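Local coordinates for protein crustacyanin (PDB 1I4U) that binds the carotenoid astaxanthin, which gives the lobster carapace its blue colour, and assembles into dimers and larger multi-subunit pigment complexes, at residues 153-156 with 160-163; 65-70 with 95-100; 19-22 with 27-30. One frame throughout, in Å; residues are numbered along the deposited sequence.

Interaction 1: residues 153-156 with 160-163; sequences AFKN and DTTR
Thr-161 sets its methyl against two consecutive residues of helix 144-156: CG2 lies 3.8 Å from Phe-154 CB and 4.0 Å from Lys-155 CG. The side chains of Thr-161 and Lys-155 cross at about a right angle, so they share a point of contact rather than a length. Placement follows from the threonine torsion (chi1 58°), which swings CG2 anti to the carbonyl carbon and turns the methyl to the helix. Beyond CG, the lysine chain bends at both outer torsions and brings its ammonium over the loop. There water 1 bridges the segments, accepting from Lys-155 NZ at 3.1 Å and from the backbone N of Thr-161 at 2.9 Å.

In the lipocalin fold this helix packs outside the barrel; Phe-154 lies against Leu-108 of strand 102-110 and meets the ring of Phe-164, while the loop leads into strand 164-166.

The loop contains an Asx turn, and Arg-163 N bonds back to Asp-160 O. Asp-160 OD1 accepts from Thr-162 N at 3.0 Å and from Thr-162 OG1 at 2.6 Å, the two donors standing 42° and 48° out of the carboxylate plane on one face. Lys-155 NZ remains 6.2 Å from Asp-160 OD1, close enough for a modest electrostatic attraction, perhaps, but no salt bridge. Further out, Arg-163 NH1 forms a salt bridge with Asp-131 OD1.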
loop_
_atom_site.group_PDB
_atom_site.type_symbol
_atom_site.label_atom_id
_atom_site.label_comp_id
_atom_site.label_asym_id
_atom_site.label_seq_id
_atom_site.Cartn_x
_atom_site.Cartn_y
_atom_site.Cartn_z
ATOM N N ALA A 153 -20.403 13.912 -4.468
ATOM C CA ALA A 153 -19.942 12.541 -4.682
ATOM C C ALA A 153 -19.378 11.929 -3.412
ATOM O O ALA A 153 -19.622 10.766 -3.103
ATOM C CB ALA A 153 -18.911 12.455 -5.798
ATOM N N PHE A 154 -18.610 12.735 -2.681
ATOM C CA PHE A 154 -18.048 12.202 -1.447
ATOM C C PHE A 154 -19.099 12.062 -0.353
ATOM O O PHE A 154 -19.040 11.072 0.399
ATOM C CB PHE A 154 -16.893 13.110 -1.040
ATOM C CG PHE A 154 -15.644 12.970 -1.914
ATOM C CD1 PHE A 154 -14.950 11.785 -1.884
ATOM C CD2 PHE A 154 -15.194 13.963 -2.738
ATOM C CE1 PHE A 154 -13.810 11.621 -2.644
ATOM C CE2 PHE A 154 -14.069 13.818 -3.498
ATOM C CZ PHE A 154 -13.398 12.625 -3.532
ATOM N N LYS A 155 -20.020 13.006 -0.273
ATOM C CA LYS A 155 -21.111 12.865 0.707
ATOM C C LYS A 155 -21.915 11.622 0.429
ATOM O O LYS A 155 -22.379 10.930 1.349
ATOM C CB LYS A 155 -21.990 14.097 0.675
ATOM C CG LYS A 155 -21.452 15.308 1.430
ATOM C CD LYS A 155 -22.284 16.499 1.090
ATOM C CE LYS A 155 -22.545 17.609 2.041
ATOM N NZ LYS A 155 -21.576 17.780 3.135
ATOM N N ASN A 156 -22.065 11.310 -0.840
ATOM C CA ASN A 156 -22.841 10.138 -1.234
ATOM C C ASN A 156 -22.228 8.828 -0.746
ATOM O O ASN A 156 -22.947 7.821 -0.646
ATOM C CB ASN A 156 -23.008 10.100 -2.753
ATOM C CG ASN A 156 -23.844 8.985 -3.313
ATOM O OD1 ASN A 156 -25.072 8.911 -3.188
ATOM N ND2 ASN A 156 -23.241 8.045 -4.019
ATOM N N ASP A 160 -16.863 12.663 5.159
ATOM C CA ASP A 160 -17.019 13.971 5.801
ATOM C C ASP A 160 -16.229 14.980 5.007
ATOM O O ASP A 160 -15.004 15.137 5.162
ATOM C CB ASP A 160 -16.555 13.965 7.275
ATOM C CG ASP A 160 -16.877 15.274 7.975
ATOM O OD1 ASP A 160 -17.244 16.249 7.277
ATOM O OD2 ASP A 160 -16.774 15.360 9.232
ATOM N N THR A 161 -16.934 15.699 4.141
ATOM C CA THR A 161 -16.177 16.654 3.306
ATOM C C THR A 161 -15.548 17.832 4.023
ATOM O O THR A 161 -14.711 18.557 3.454
ATOM C CB THR A 161 -17.067 17.175 2.172
ATOM O OG1 THR A 161 -18.216 17.794 2.737
ATOM C CG2 THR A 161 -17.490 15.979 1.347
ATOM N N THR A 162 -15.891 18.024 5.294
ATOM C CA THR A 162 -15.137 19.010 6.066
ATOM C C THR A 162 -13.674 18.608 6.286
ATOM O O THR A 162 -12.825 19.389 6.736
ATOM C CB THR A 162 -15.818 19.258 7.434
ATOM O OG1 THR A 162 -15.666 18.083 8.264
ATOM C CG2 THR A 162 -17.300 19.568 7.250
ATOM N N ARG A 163 -13.297 17.377 5.950
ATOM C CA ARG A 163 -11.953 16.886 5.986
ATOM C C ARG A 163 -11.050 17.441 4.883
ATOM O O ARG A 163 -9.840 17.379 4.959
ATOM C CB ARG A 163 -11.975 15.347 5.948
ATOM C CG ARG A 163 -12.457 14.732 7.272
ATOM C CD ARG A 163 -12.751 13.251 7.122
ATOM N NE ARG A 163 -11.504 12.526 6.761
ATOM C CZ ARG A 163 -11.489 11.313 6.232
ATOM N NH1 ARG A 163 -12.580 10.616 5.974
ATOM N NH2 ARG A 163 -10.315 10.801 5.933
HETATM O O HOH W 1 -19.736 15.785 4.683
#

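Interaction 2: residues 65-70 with 95-100; sequences IESTGI and IDYENS. Unlike the reference sequence in segment 65-70: Glu-66 (reference Lys).
Inside the lipocalin barrel, Tyr-97 on strand 93-97 reaches across the concave face of the sheet to Ser-67 on strand 63-68. Tyr-97 OH and Ser-67 OG lie 2.6 Å apart, a hydrogen-bonding distance, though the tyrosine proton has another acceptor within reach; the serine oxygen lies at the ring edge, in the ring plane. Ser-67 OG also bonds Asn-54 OD1, so a second-shell amide helps fix the serine that meets the phenol. Tyr-97 CG stands anti to its carbonyl carbon (chi1 -83°), an orientation that carries the ring over to strand 63-68.

The two strands are not sheet neighbours: strand 76-85 pairs with each and runs between them. Their axes pass 9.5 Å apart at 66°, a spacing that side chains alone bridge. Such inward-facing residues line the calyx that holds the ligand in lipocalins. A methylpentanediol molecule, probably from the crystallisation liquor, lies about 3 Å from the Tyr-97 side chain and is consistent with a pocket there.

Ile-65 completes the contact by branching: CG2 meets Tyr-97 OH at 3.6 Å, whereas CD1 abuts Ile-95 CD1 at 3.3 Å, tighter than ordinary carbon contact. Those two isoleucines cross at about a right angle and meet at their terminal methyls. A type II beta turn runs from Tyr-97 to Ser-100, and within it Asn-99 N hydrogen-bonds Glu-90 OE2 of the second subunit.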
loop_
_atom_site.group_PDB
_atom_site.type_symbol
_atom_site.label_atom_id
_atom_site.label_comp_id
_atom_site.label_asym_id
_atom_site.label_seq_id
_atom_site.Cartn_x
_atom_site.Cartn_y
_atom_site.Cartn_z
ATOM N N ILE A 65 3.313 8.431 -14.527
ATOM C CA ILE A 65 2.992 9.658 -13.821
ATOM C C ILE A 65 4.279 10.339 -13.423
ATOM O O ILE A 65 5.151 9.683 -12.871
ATOM C CB ILE A 65 2.151 9.463 -12.540
ATOM C CG1 ILE A 65 0.945 8.595 -12.777
ATOM C CG2 ILE A 65 1.756 10.815 -11.967
ATOM C CD1 ILE A 65 0.233 8.140 -11.538
ATOM N N GLU A 66 4.354 11.649 -13.656
ATOM C CA GLU A 66 5.357 12.489 -13.033
ATOM C C GLU A 66 4.579 13.469 -12.142
ATOM O O GLU A 66 3.811 14.290 -12.624
ATOM C CB GLU A 66 6.227 13.229 -14.058
ATOM C CG GLU A 66 7.025 12.276 -14.932
ATOM C CD GLU A 66 7.908 12.965 -15.920
ATOM O OE1 GLU A 66 9.087 12.625 -15.886
ATOM O OE2 GLU A 66 7.277 13.755 -16.606
ATOM N N SER A 67 4.771 13.345 -10.826
ATOM C CA SER A 67 4.149 14.191 -9.853
ATOM C C SER A 67 5.205 15.136 -9.289
ATOM O O SER A 67 6.261 14.697 -8.852
ATOM C CB SER A 67 3.523 13.386 -8.715
ATOM O OG SER A 67 2.409 12.647 -9.157
ATOM N N THR A 68 4.937 16.448 -9.335
ATOM C CA THR A 68 5.928 17.426 -8.946
ATOM C C THR A 68 5.266 18.481 -8.061
ATOM O O THR A 68 4.055 18.669 -8.014
ATOM C CB THR A 68 6.573 18.118 -10.178
ATOM O OG1 THR A 68 5.545 18.826 -10.878
ATOM C CG2 THR A 68 7.281 17.108 -11.061
ATOM N N GLY A 69 6.129 19.225 -7.375
ATOM C CA GLY A 69 5.676 20.354 -6.547
ATOM C C GLY A 69 6.761 20.639 -5.502
ATOM O O GLY A 69 7.935 20.325 -5.749
ATOM N N ILE A 70 6.350 21.236 -4.404
ATOM C CA ILE A 70 7.249 21.622 -3.322
ATOM C C ILE A 70 7.026 20.652 -2.162
ATOM O O ILE A 70 5.888 20.523 -1.699
ATOM C CB ILE A 70 7.012 23.075 -2.853
ATOM C CG1 ILE A 70 6.870 24.062 -4.003
ATOM C CG2 ILE A 70 8.111 23.488 -1.891
ATOM C CD1 ILE A 70 8.094 24.024 -4.863
ATOM N N ILE A 95 -2.682 2.766 -7.741
ATOM C CA ILE A 95 -1.758 3.882 -7.883
ATOM C C ILE A 95 -0.508 3.476 -7.113
ATOM O O ILE A 95 -0.572 3.048 -5.941
ATOM C CB ILE A 95 -2.345 5.195 -7.356
ATOM C CG1 ILE A 95 -1.358 6.341 -7.578
ATOM C CG2 ILE A 95 -2.741 5.155 -5.888
ATOM C CD1 ILE A 95 -1.301 6.948 -8.901
ATOM N N ASP A 96 0.634 3.556 -7.768
ATOM C CA ASP A 96 1.919 3.074 -7.259
ATOM C C ASP A 96 2.968 4.156 -7.456
ATOM O O ASP A 96 2.937 4.832 -8.475
ATOM C CB ASP A 96 2.285 1.780 -7.995
ATOM C CG ASP A 96 3.267 0.865 -7.302
ATOM O OD1 ASP A 96 3.894 1.277 -6.305
ATOM O OD2 ASP A 96 3.411 -0.283 -7.829
ATOM N N TYR A 97 3.879 4.337 -6.513
ATOM C CA TYR A 97 4.938 5.299 -6.614
ATOM C C TYR A 97 6.252 4.667 -6.240
ATOM O O TYR A 97 6.336 3.763 -5.391
ATOM C CB TYR A 97 4.711 6.539 -5.706
ATOM C CG TYR A 97 3.804 7.531 -6.415
ATOM C CD1 TYR A 97 2.431 7.429 -6.433
ATOM C CD2 TYR A 97 4.334 8.606 -7.103
ATOM C CE1 TYR A 97 1.618 8.361 -7.101
ATOM C CE2 TYR A 97 3.553 9.533 -7.756
ATOM C CZ TYR A 97 2.202 9.427 -7.752
ATOM O OH TYR A 97 1.408 10.330 -8.421
ATOM N N GLU A 98 7.350 5.125 -6.837
ATOM C CA GLU A 98 8.656 4.657 -6.415
ATOM C C GLU A 98 8.868 4.846 -4.910
ATOM O O GLU A 98 8.483 5.845 -4.354
ATOM C CB GLU A 98 9.791 5.401 -7.084
ATOM C CG GLU A 98 10.284 4.897 -8.405
ATOM C CD GLU A 98 11.287 5.782 -9.118
ATOM O OE1 GLU A 98 11.430 6.983 -8.799
ATOM O OE2 GLU A 98 11.935 5.219 -10.012
ATOM N N ASN A 99 9.446 3.831 -4.296
ATOM C CA ASN A 99 9.776 3.794 -2.899
ATOM C C ASN A 99 8.566 4.039 -2.022
ATOM O O ASN A 99 8.678 4.796 -1.049
ATOM C CB ASN A 99 10.838 4.869 -2.652
ATOM C CG ASN A 99 12.166 4.389 -3.232
ATOM O OD1 ASN A 99 12.705 5.077 -4.077
ATOM N ND2 ASN A 99 12.609 3.236 -2.766
ATOM N N SER A 100 7.429 3.423 -2.353
ATOM C CA SER A 100 6.154 3.611 -1.702
ATOM C C SER A 100 5.308 2.359 -1.716
ATOM O O SER A 100 5.607 1.364 -2.373
ATOM C CB SER A 100 5.369 4.772 -2.341
ATOM O OG SER A 100 4.270 5.113 -1.445
#

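Interaction 3: residues 19-22 with 27-30; sequences KLWA and NRNS
Arg-28 drives one corner of its guanidinium group, NH2, onto the face of the Trp-21 indole in a cation-pi contact. It belongs to the N-terminal helical region that precedes the first long barrel strand, 33-41; helices 17-24 and 28-31 lie at one end of the barrel, consistent with the closed end of a lipocalin. That the cation sits over the ring face follows from Arg-28 CZ, 4.8 Å from the centroid of the six-membered ring of Trp-21 and 25° off its normal.

The guanidinium does not lie flat on the indole. Its plane is turned 66° from the ring, so an edge, not a face, is presented to the pi cloud, and NH2 does the touching. This nitrogen is displaced toward the rim of the ring, and its distances record the shift: 3.2 Å to Trp-21 CZ3, 3.4 Å to Trp-21 CH2, yet 4.1 Å to Trp-21 CD2 at the ring fusion.

Although the Trp-21 CB bond leads away from segment 27-30, the indole comes back to it because CG lies anti to the backbone N (chi1 -178°). The arginine bends at its second torsion and then extends to the ring. Leu-93 touches both side chains, and Phe-58 lies on Arg-28, which ties the pair to strands 93-97 and 52-58. A leucine in place of Trp-21 would probably leave the Arg-28 guanidinium without its aromatic face and open a gap beside Leu-93 and Pro-91. At the link after helix 17-24, Asn-27 ND2 donates to Glu-23 O, and Thr-25 OG1 to Trp-21 O.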
loop_
_atom_site.group_PDB
_atom_site.type_symbol
_atom_site.label_atom_id
_atom_site.label_comp_id
_atom_site.label_asym_id
_atom_site.label_seq_id
_atom_site.Cartn_x
_atom_site.Cartn_y
_atom_site.Cartn_z
ATOM N N LYS A 19 -19.573 0.009 -12.475
ATOM C CA LYS A 19 -20.122 0.997 -13.393
ATOM C C LYS A 19 -19.041 2.010 -13.760
ATOM O O LYS A 19 -18.879 2.382 -14.933
ATOM C CB LYS A 19 -21.304 1.697 -12.739
ATOM C CG LYS A 19 -21.724 2.962 -13.472
ATOM C CD LYS A 19 -22.300 3.963 -12.482
ATOM C CE LYS A 19 -21.203 4.760 -11.790
ATOM N NZ LYS A 19 -21.783 5.915 -11.028
ATOM N N LEU A 20 -18.320 2.469 -12.725
ATOM C CA LEU A 20 -17.313 3.517 -12.946
ATOM C C LEU A 20 -16.260 2.941 -13.874
ATOM O O LEU A 20 -15.774 3.564 -14.831
ATOM C CB LEU A 20 -16.737 3.976 -11.604
ATOM C CG LEU A 20 -17.685 4.794 -10.704
ATOM C CD1 LEU A 20 -17.097 4.951 -9.297
ATOM C CD2 LEU A 20 -18.006 6.163 -11.279
ATOM N N TRP A 21 -15.888 1.715 -13.574
ATOM C CA TRP A 21 -14.813 1.072 -14.319
ATOM C C TRP A 21 -15.181 1.016 -15.797
ATOM O O TRP A 21 -14.431 1.374 -16.693
ATOM C CB TRP A 21 -14.549 -0.329 -13.765
ATOM C CG TRP A 21 -13.431 -1.064 -14.421
ATOM C CD1 TRP A 21 -13.544 -2.104 -15.308
ATOM C CD2 TRP A 21 -12.017 -0.877 -14.277
ATOM N NE1 TRP A 21 -12.305 -2.552 -15.710
ATOM C CE2 TRP A 21 -11.338 -1.804 -15.086
ATOM C CE3 TRP A 21 -11.231 0.013 -13.537
ATOM C CZ2 TRP A 21 -9.938 -1.910 -15.202
ATOM C CZ3 TRP A 21 -9.854 -0.079 -13.631
ATOM C CH2 TRP A 21 -9.202 -1.027 -14.451
ATOM N N ALA A 22 -16.392 0.517 -16.053
ATOM C CA ALA A 22 -16.870 0.435 -17.432
ATOM C C ALA A 22 -17.016 1.811 -18.102
ATOM O O ALA A 22 -16.800 1.987 -19.303
ATOM C CB ALA A 22 -18.175 -0.340 -17.452
ATOM N N ASN A 27 -12.036 5.701 -21.928
ATOM C CA ASN A 27 -11.711 7.125 -21.869
ATOM C C ASN A 27 -10.321 7.371 -21.344
ATOM O O ASN A 27 -10.026 8.502 -20.929
ATOM C CB ASN A 27 -12.761 7.887 -21.042
ATOM C CG ASN A 27 -14.028 8.080 -21.855
ATOM O OD1 ASN A 27 -14.018 8.581 -22.998
ATOM N ND2 ASN A 27 -15.174 7.694 -21.303
ATOM N N ARG A 28 -9.444 6.374 -21.340
ATOM C CA ARG A 28 -8.169 6.563 -20.625
ATOM C C ARG A 28 -7.381 7.708 -21.217
ATOM O O ARG A 28 -6.735 8.482 -20.528
ATOM C CB ARG A 28 -7.357 5.279 -20.689
ATOM C CG ARG A 28 -7.976 4.056 -20.015
ATOM C CD ARG A 28 -8.287 4.294 -18.549
ATOM N NE ARG A 28 -8.774 3.020 -17.966
ATOM C CZ ARG A 28 -9.267 2.980 -16.741
ATOM N NH1 ARG A 28 -9.325 4.104 -16.034
ATOM N NH2 ARG A 28 -9.699 1.837 -16.237
ATOM N N ASN A 29 -7.426 7.854 -22.545
ATOM C CA ASN A 29 -6.617 8.902 -23.174
ATOM C C ASN A 29 -7.128 10.244 -22.738
ATOM O O ASN A 29 -6.391 11.216 -22.592
ATOM C CB ASN A 29 -6.713 8.697 -24.670
ATOM C CG ASN A 29 -5.679 7.722 -25.217
ATOM O OD1 ASN A 29 -4.483 8.023 -25.211
ATOM N ND2 ASN A 29 -6.115 6.555 -25.711
ATOM N N SER A 30 -8.443 10.352 -22.520
ATOM C CA SER A 30 -8.977 11.636 -22.080
ATOM C C SER A 30 -8.620 11.966 -20.637
ATOM O O SER A 30 -8.785 13.128 -20.247
ATOM C CB SER A 30 -10.496 11.660 -22.272
ATOM O OG SER A 30 -10.839 11.649 -23.662
#

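Along the chain the contacts close one after another, interaction 3 first, then interaction 2, then interaction 1, with no interleaving. Their centres form a wide triangle with sides of 22 to 25 Å, and no two touch; the nearest atoms, about 7 Å apart, are between interactions 1 and 3. Interactions 1 and 2 fall on opposite sides of the chain's centre. The antiparallel barrel sheet links all three: strand 93-97 supplies one segment of interaction 2 and packs against interaction 3, while its neighbour 102-110 packs against interaction 1. Thus the barrel interior, an end of the barrel and the outer helix are each joined separately to one lipocalin framework.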